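Local coordinates for protein alginate lyase, family PL7 (Zobellia galactanivorans, PDB 3ZPY) that probably cleaves alginate by beta-elimination, this chain being the catalytic domain of a longer PL7 alginate lyase, at residues A[122-127]-A[137-142]; A[161-166]-A[205-210]. One frame throughout, in Å; residues are numbered along the deposited sequence.

Following the chain from its N terminus, strand 117-125 ends at contact 1, where 122-127 pairs with 137-142 and closes a hairpin over a nine-residue loop. The chain continues along strands 138-146 and 154-160 to the short helix 162-165. There contact 2 opens, and it closes with 205-210, after the chain has passed through strand 171-177 and crossed to strands 182-189, 192-197 and 200-206 of the second sheet. The two contacts thus follow in series, neither nested nor crossed. Contact 1 joins neighbours within one sheet, whereas contact 2 ties that sheet's side to the edge of the other. They meet directly where Arg-141 forms a salt bridge with Glu-165.

Contact 1. Residues A[122-127]-A[137-142]; sequences GQIHGP and DDVVRV
Ile-124 and Val-140 form a hydrogen-bonded antiparallel pair, the N of Ile-124 reaching the O of Val-140 at 3.0 Å. The return bond is shared: Ile-124 O accepts from Val-139 N at 2.8 Å and from Val-140 N at 3.2 Å, so two residues face one in a classic beta bulge. At Val-139 the chain turns a corner, yet backbone bonding continues through Gly-126 N to Asp-137 O and Asp-137 N to Pro-127 O.

The polar side chains gather on the face of Gln-123, His-125, Asp-138 and Arg-141. His-125 donates from ND1 to Asp-138 OD1 at 2.6 Å. The acceptor lies in the imidazole plane and offers its anti lone pair, although ring and carboxylate are turned 75° apart. With chi1 at -167°, CG of His-125 stands opposite its backbone N, which carries the ring over toward Asp-137 and Asp-138. The other carboxylate oxygen, Asp-138 OD2, accepts from Arg-141 NH1 at 2.9 Å, a salt bridge. An aspartate suits this place because its two oxygens can serve both partners, and the aspartate in turn fixes the rotation of the imidazole. A water lies 2.7 Å from His-125 NE2.

Ile-124 and Val-140 turn their branched side chains to the other face, where Ile-124 CD1 meets Val-140 CG1 at 3.8 Å. Val-139, at the bulge, points its side chain toward Ile-124, whose CG2 rests on Val-139 CB. Val-193 of strand 192-197 touches both valines.

The hairpin belongs to the beta-jelly-roll sandwich of the PL7 lyases, with its apolar face turned to the core between the sheets; the sequence Gln-Ile-His at 123-125 is a PL7 family motif, consistent with the polar face lining the alginate-binding groove, as in relatives.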
ATOM      1  N   GLY A 122       1.696  -1.929   2.425  1.00  4.35           N
ATOM      2  CA  GLY A 122       1.306  -0.943   3.431  1.00  5.26           C
ATOM      3  C   GLY A 122       2.389   0.121   3.428  1.00  4.86           C
ATOM      4  O   GLY A 122       3.546  -0.158   3.083  1.00  7.44           O
ATOM      5  N   GLN A 123       1.987   1.332   3.792  1.00  5.86           N
ATOM      6  CA  GLN A 123       2.880   2.483   3.756  1.00  6.83           C
ATOM      7  C   GLN A 123       2.574   3.494   4.835  1.00  5.53           C
ATOM      8  O   GLN A 123       1.422   3.585   5.270  1.00  5.85           O
ATOM      9  CB  GLN A 123       2.786   3.303   2.462  1.00  9.36           C
ATOM     10  CG  GLN A 123       2.904   2.622   1.109  1.00 10.40           C
ATOM     11  CD  GLN A 123       2.375   3.634   0.065  1.00 12.89           C
ATOM     12  OE1 GLN A 123       1.440   3.309  -0.677  1.00 17.47           O
ATOM     13  NE2 GLN A 123       2.880   4.817   0.073  1.00 19.21           N
ATOM     14  N   ILE A 124       3.625   4.309   5.173  1.00  4.72           N
ATOM     15  CA  ILE A 124       3.397   5.621   5.675  1.00  4.98           C
ATOM     16  C   ILE A 124       3.910   6.615   4.615  1.00  5.78           C
ATOM     17  O   ILE A 124       5.053   6.493   4.139  1.00  7.00           O
ATOM     18  CB  ILE A 124       4.190   5.897   7.010  1.00  4.74           C
ATOM     19  CG1 ILE A 124       3.720   4.892   8.078  1.00  4.93           C
ATOM     20  CG2 ILE A 124       4.001   7.360   7.508  1.00  6.18           C
ATOM     21  CD1 ILE A 124       4.678   4.757   9.257  1.00  6.79           C
ATOM     22  N   HIS A 125       3.052   7.585   4.279  1.00  5.65           N
ATOM     23  CA  HIS A 125       3.444   8.635   3.360  1.00  5.64           C
ATOM     24  C   HIS A 125       3.571   9.943   4.086  1.00  7.28           C
ATOM     25  O   HIS A 125       2.682  10.300   4.880  1.00  7.48           O
ATOM     26  CB  HIS A 125       2.460   8.676   2.162  1.00  7.63           C
ATOM     27  CG  HIS A 125       2.976   9.526   1.033  1.00  8.00           C
ATOM     28  ND1 HIS A 125       3.882   9.076   0.094  1.00 11.76           N
ATOM     29  CD2 HIS A 125       2.781  10.841   0.750  1.00 10.59           C
ATOM     30  CE1 HIS A 125       4.172  10.067  -0.759  1.00 13.45           C
ATOM     31  NE2 HIS A 125       3.507  11.155  -0.355  1.00 12.81           N
ATOM     32  N   GLY A 126       4.614  10.729   3.738  1.00  7.37           N
ATOM     33  CA  GLY A 126       4.801  12.023   4.371  1.00  9.25           C
ATOM     34  C   GLY A 126       4.704  13.166   3.380  1.00  9.37           C
ATOM     35  O   GLY A 126       4.230  12.984   2.264  1.00 11.06           O
ATOM     36  N   PRO A 127       5.082  14.369   3.805  1.00 10.03           N
ATOM     37  CA  PRO A 127       4.998  15.535   2.958  1.00 13.78           C
ATOM     38  C   PRO A 127       6.006  15.468   1.796  1.00 12.13           C
ATOM     39  O   PRO A 127       7.150  14.945   1.957  1.00 12.67           O
ATOM     40  CB  PRO A 127       5.352  16.715   3.920  1.00 12.99           C
ATOM     41  CG  PRO A 127       6.306  16.036   4.927  1.00 11.69           C
ATOM     42  CD  PRO A 127       5.672  14.649   5.135  1.00 10.79           C
ATOM     43  N   ASP A 137       8.392  12.351   1.083  1.00 11.77           N
ATOM     44  CA  ASP A 137       7.620  11.462   0.206  1.00 12.13           C
ATOM     45  C   ASP A 137       7.249  10.181   0.984  1.00  9.67           C
ATOM     46  O   ASP A 137       6.809  10.338   2.157  1.00  8.68           O
ATOM     47  CB  ASP A 137       8.346  11.203  -1.117  1.00 14.05           C
ATOM     48  CG  ASP A 137       8.415  12.430  -2.014  1.00 20.07           C
ATOM     49  OD1 ASP A 137       7.465  13.272  -2.114  1.00 24.50           O
ATOM     50  OD2 ASP A 137       9.469  12.546  -2.653  1.00 33.13           O
ATOM     51  N   ASP A 138       7.364   8.948   0.445  1.00  8.00           N
ATOM     52  CA  ASP A 138       7.091   7.760   1.275  1.00  8.36           C
ATOM     53  C   ASP A 138       8.087   7.675   2.414  1.00  7.29           C
ATOM     54  O   ASP A 138       9.282   7.596   2.202  1.00  9.19           O
ATOM     55  CB  ASP A 138       7.236   6.469   0.479  1.00  9.39           C
ATOM     56  CG  ASP A 138       6.211   6.316  -0.649  1.00 13.85           C
ATOM     57  OD1 ASP A 138       5.156   6.980  -0.658  1.00 17.51           O
ATOM     58  OD2 ASP A 138       6.508   5.548  -1.623  1.00 12.81           O
ATOM     59  N   VAL A 139       7.542   7.612   3.636  1.00  6.97           N
ATOM     60  CA  VAL A 139       8.348   7.395   4.865  1.00  6.17           C
ATOM     61  C   VAL A 139       8.799   5.937   4.915  1.00  5.39           C
ATOM     62  O   VAL A 139       9.951   5.624   5.181  1.00  6.05           O
ATOM     63  CB  VAL A 139       7.553   7.783   6.110  1.00  6.91           C
ATOM     64  CG1 VAL A 139       8.252   7.365   7.365  1.00  6.94           C
ATOM     65  CG2 VAL A 139       7.227   9.277   6.115  1.00  7.33           C
ATOM     66  N   VAL A 140       7.831   5.031   4.678  1.00  4.95           N
ATOM     67  CA  VAL A 140       8.172   3.554   4.645  1.00  4.52           C
ATOM     68  C   VAL A 140       7.209   2.901   3.674  1.00  4.67           C
ATOM     69  O   VAL A 140       6.025   3.294   3.607  1.00  5.87           O
ATOM     70  CB  VAL A 140       8.145   2.911   6.075  1.00  4.97           C
ATOM     71  CG1 VAL A 140       6.702   2.822   6.644  1.00  7.09           C
ATOM     72  CG2 VAL A 140       8.799   1.516   6.062  1.00  5.30           C
ATOM     73  N   ARG A 141       7.747   1.935   2.948  1.00  4.89           N
ATOM     74  CA  ARG A 141       6.977   0.995   2.151  1.00  4.61           C
ATOM     75  C   ARG A 141       7.273  -0.413   2.630  1.00  4.63           C
ATOM     76  O   ARG A 141       8.439  -0.830   2.654  1.00  5.21           O
ATOM     77  CB  ARG A 141       7.377   1.116   0.691  1.00  4.93           C
ATOM     78  CG  ARG A 141       6.834   2.383   0.038  1.00  5.61           C
ATOM     79  CD  ARG A 141       6.892   2.283  -1.500  1.00  7.86           C
ATOM     80  NE  ARG A 141       8.221   1.946  -2.030  1.00  8.50           N
ATOM     81  CZ  ARG A 141       9.188   2.827  -2.222  1.00  8.81           C
ATOM     82  NH1 ARG A 141       9.040   4.099  -1.876  1.00  8.34           N
ATOM     83  NH2 ARG A 141      10.373   2.428  -2.713  1.00 10.77           N
ATOM     84  N   VAL A 142       6.212  -1.179   2.980  1.00  4.02           N
ATOM     85  CA  VAL A 142       6.329  -2.564   3.430  1.00  4.58           C
ATOM     86  C   VAL A 142       6.009  -3.427   2.210  1.00  3.96           C
ATOM     87  O   VAL A 142       4.917  -3.285   1.661  1.00  4.57           O
ATOM     88  CB  VAL A 142       5.315  -2.767   4.552  1.00  4.89           C
ATOM     89  CG1 VAL A 142       5.374  -4.226   5.003  1.00  6.19           C
ATOM     90  CG2 VAL A 142       5.546  -1.828   5.737  1.00  6.12           C
TER
HETATM   91  O   HOH W   1       4.104  13.488  -1.630  1.00 25.94           O

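Contact 2. Residues A[161-166]-A[205-210]; sequences GYVTEE and KKMEVD
Met-207 and Tyr-162 make an oblique Met-aromatic contact where the short helix 162-165, following the last residues of strand 154-160, leans on the end of strand 200-206 at the rim of the beta sandwich. The buried part centres on the methionine. The bend at chi2 (-78°) sets its sulfur against the helix, SD lying 3.7 Å from Val-163 CB and 4.9 Å from the centroid of the Tyr-162 ring. The bend at chi3 (-72°) turns the terminal methyl to the ring, Met-207 CE coming within 3.7 Å of Tyr-162 CD1. A flexible thioether suits this place because it can follow the surfaces of a branched valine and a ring at once, and Val-193 and Val-139 line the same apolar region. Farther along, Val-209 sets its CG2 against the tyrosine at 3.7 Å from CE1. The ring is steadied within its own segment by Glu-166, whose CB sits over the centre of one face.

Toward the surface the contact thins. The methylenes of Lys-205 pass by the carbonyl of Val-163, CD at 3.4 Å from Val-163 O. A lysine fits here because its aliphatic part can meet the helix at this point while the ammonium group lies farther out. The chain then makes an inverse gamma turn centred on Glu-208, whose side chain leads away from the helix.

At the start of the helix Gly-161 is the N-cap, with a positive phi of 85° that glycine adopts readily. Glu-165 OE2 accepts from Gly-161 N as well as meeting Arg-141. On the looser side, a water bridges the segments: it lies 3.2 Å from Tyr-162 OH and donates to Glu-208 O at 3.2 Å.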
ATOM      1  N   GLY A 161      11.284   3.169   1.107  1.00  6.07           N
ATOM      2  CA  GLY A 161      10.912   4.482   1.564  1.00  6.53           C
ATOM      3  C   GLY A 161      12.027   5.207   2.272  1.00  6.87           C
ATOM      4  O   GLY A 161      13.098   4.621   2.467  1.00  6.94           O
ATOM      5  N   TYR A 162      11.740   6.438   2.750  1.00  7.09           N
ATOM      6  CA  TYR A 162      12.793   7.355   3.245  1.00  7.11           C
ATOM      7  C   TYR A 162      13.607   6.730   4.402  1.00  7.19           C
ATOM      8  O   TYR A 162      14.823   6.775   4.424  1.00  7.20           O
ATOM      9  CB  TYR A 162      12.136   8.637   3.719  1.00  8.26           C
ATOM     10  CG  TYR A 162      13.084   9.653   4.144  1.00  7.64           C
ATOM     11  CD1 TYR A 162      13.874   9.505   5.313  1.00  9.54           C
ATOM     12  CD2 TYR A 162      13.341  10.724   3.293  1.00 10.57           C
ATOM     13  CE1 TYR A 162      14.808  10.462   5.666  1.00 12.86           C
ATOM     14  CE2 TYR A 162      14.288  11.706   3.632  1.00 13.15           C
ATOM     15  CZ  TYR A 162      15.026  11.562   4.849  1.00 12.71           C
ATOM     16  OH  TYR A 162      16.003  12.455   5.208  1.00 19.15           O
ATOM     17  N   VAL A 163      12.889   6.011   5.278  1.00  7.05           N
ATOM     18  CA  VAL A 163      13.483   5.592   6.530  1.00  5.92           C
ATOM     19  C   VAL A 163      14.656   4.587   6.309  1.00  6.06           C
ATOM     20  O   VAL A 163      15.565   4.546   7.115  1.00  7.62           O
ATOM     21  CB  VAL A 163      12.411   4.971   7.497  1.00  5.69           C
ATOM     22  CG1 VAL A 163      11.892   3.626   6.985  1.00  7.09           C
ATOM     23  CG2 VAL A 163      12.970   4.930   8.926  1.00  6.96           C
ATOM     24  N   THR A 164      14.650   3.878   5.185  1.00  5.84           N
ATOM     25  CA  THR A 164      15.788   3.018   4.800  1.00  6.62           C
ATOM     26  C   THR A 164      16.540   3.661   3.637  1.00  8.21           C
ATOM     27  O   THR A 164      17.779   3.754   3.694  1.00  8.62           O
ATOM     28  CB  THR A 164      15.390   1.570   4.526  1.00  5.75           C
ATOM     29  OG1 THR A 164      14.412   1.564   3.507  1.00  6.41           O
ATOM     30  CG2 THR A 164      14.957   0.857   5.768  1.00  5.95           C
ATOM     31  N   GLU A 165      15.829   3.998   2.559  1.00  8.81           N
ATOM     32  CA  GLU A 165      16.574   4.465   1.363  1.00  9.68           C
ATOM     33  C   GLU A 165      17.475   5.670   1.571  1.00  9.93           C
ATOM     34  O   GLU A 165      18.460   5.813   0.845  1.00 15.36           O
ATOM     35  CB  GLU A 165      15.562   4.715   0.248  1.00 12.72           C
ATOM     36  CG  GLU A 165      14.815   3.508  -0.253  1.00 12.80           C
ATOM     37  CD  GLU A 165      13.812   3.959  -1.290  1.00 19.06           C
ATOM     38  OE1 GLU A 165      14.002   4.964  -2.044  1.00 24.97           O
ATOM     39  OE2 GLU A 165      12.841   3.282  -1.456  1.00 23.41           O
ATOM     40  N   GLU A 166      17.078   6.608   2.432  1.00  9.42           N
ATOM     41  CA  GLU A 166      17.819   7.836   2.654  1.00 11.55           C
ATOM     42  C   GLU A 166      18.646   7.718   3.934  1.00 11.11           C
ATOM     43  O   GLU A 166      19.309   8.641   4.364  1.00 14.52           O
ATOM     44  CB  GLU A 166      16.852   9.038   2.692  1.00 13.20           C
ATOM     45  CG  GLU A 166      16.218   9.400   1.348  1.00 16.04           C
ATOM     46  CD  GLU A 166      17.126  10.200   0.461  1.00 19.28           C
ATOM     47  OE1 GLU A 166      18.258  10.442   0.874  1.00 22.63           O
ATOM     48  OE2 GLU A 166      16.683  10.590  -0.627  1.00 30.16           O
ATOM     49  N   LYS A 205      13.366   1.682  13.147  1.00  5.23           N
ATOM     50  CA  LYS A 205      14.447   2.596  12.810  1.00  6.02           C
ATOM     51  C   LYS A 205      13.955   4.000  13.022  1.00  5.42           C
ATOM     52  O   LYS A 205      12.831   4.344  12.655  1.00  6.39           O
ATOM     53  CB  LYS A 205      14.897   2.390  11.348  1.00  6.49           C
ATOM     54  CG  LYS A 205      16.191   3.166  11.026  1.00  8.04           C
ATOM     55  CD  LYS A 205      16.740   2.654   9.675  1.00  7.91           C
ATOM     56  CE  LYS A 205      18.048   3.369   9.255  1.00 10.74           C
ATOM     57  NZ  LYS A 205      19.082   3.054  10.257  1.00 14.46           N
ATOM     58  N   LYS A 206      14.840   4.838  13.578  1.00  6.36           N
ATOM     59  CA  LYS A 206      14.539   6.259  13.785  1.00  7.14           C
ATOM     60  C   LYS A 206      14.598   7.047  12.466  1.00  6.76           C
ATOM     61  O   LYS A 206      15.549   6.870  11.689  1.00  8.00           O
ATOM     62  CB  LYS A 206      15.214   6.784  15.030  1.00  8.68           C
ATOM     63  CG  LYS A 206      14.749   8.153  15.498  1.00 12.65           C
ATOM     64  CD  LYS A 206      15.684   8.724  16.551  1.00 16.77           C
ATOM     65  CE  LYS A 206      15.001   9.811  17.366  1.00 18.52           C
ATOM     66  NZ  LYS A 206      13.680   9.367  17.886  1.00 25.91           N
ATOM     67  N   MET A 207      13.669   7.974  12.293  1.00  7.44           N
ATOM     68  CA  MET A 207      13.744   9.007  11.244  1.00  7.55           C
ATOM     69  C   MET A 207      14.622  10.123  11.781  1.00  8.26           C
ATOM     70  O   MET A 207      14.222  10.891  12.716  1.00 11.51           O
ATOM     71  CB  MET A 207      12.368   9.556  10.924  1.00  7.43           C
ATOM     72  CG  MET A 207      11.537   8.584  10.148  1.00  8.79           C
ATOM     73  SD  MET A 207      12.018   8.578   8.407  1.00  9.38           S
ATOM     74  CE  MET A 207      11.340  10.216   7.929  1.00 10.10           C
ATOM     75  N   GLU A 208      15.794  10.301  11.169  1.00  9.68           N
ATOM     76  CA  GLU A 208      16.706  11.408  11.542  1.00 10.91           C
ATOM     77  C   GLU A 208      16.399  12.662  10.758  1.00 11.36           C
ATOM     78  O   GLU A 208      17.212  13.135  10.001  1.00 14.86           O
ATOM     79  CB  GLU A 208      18.181  10.982  11.366  1.00 14.53           C
ATOM     80  CG  GLU A 208      18.622   9.758  12.171  1.00 20.09           C
ATOM     81  CD  GLU A 208      18.487   9.922  13.681  1.00 22.39           C
ATOM     82  OE1 GLU A 208      18.361  11.068  14.204  1.00 24.47           O
ATOM     83  OE2 GLU A 208      18.544   8.878  14.356  1.00 36.18           O
ATOM     84  N   VAL A 209      15.213  13.164  10.940  1.00 13.61           N
ATOM     85  CA  VAL A 209      14.660  14.369  10.250  1.00 11.95           C
ATOM     86  C   VAL A 209      13.934  15.109  11.412  1.00 10.69           C
ATOM     87  O   VAL A 209      13.268  14.465  12.262  1.00 12.43           O
ATOM     88  CB  VAL A 209      13.571  13.945   9.232  1.00 12.73           C
ATOM     89  CG1 VAL A 209      12.751  15.192   8.800  1.00 13.49           C
ATOM     90  CG2 VAL A 209      14.186  13.179   8.045  1.00 14.93           C
ATOM     91  N   ASP A 210      14.044  16.447  11.431  1.00 12.68           N
ATOM     92  CA  ASP A 210      13.444  17.269  12.517  1.00 12.80           C
ATOM     93  C   ASP A 210      11.933  17.346  12.472  1.00 13.81           C
ATOM     94  O   ASP A 210      11.295  17.110  13.448  1.00 13.06           O
ATOM     95  CB  ASP A 210      14.063  18.680  12.578  1.00 16.40           C
ATOM     96  CG  ASP A 210      15.558  18.647  12.601  1.00 28.58           C
ATOM     97  OD1 ASP A 210      16.152  17.782  13.295  1.00 39.70           O
ATOM     98  OD2 ASP A 210      16.144  19.500  11.906  1.00 40.58           O
TER
HETATM   99  O   HOH W   2      17.796  11.122   7.557  1.00 17.57           O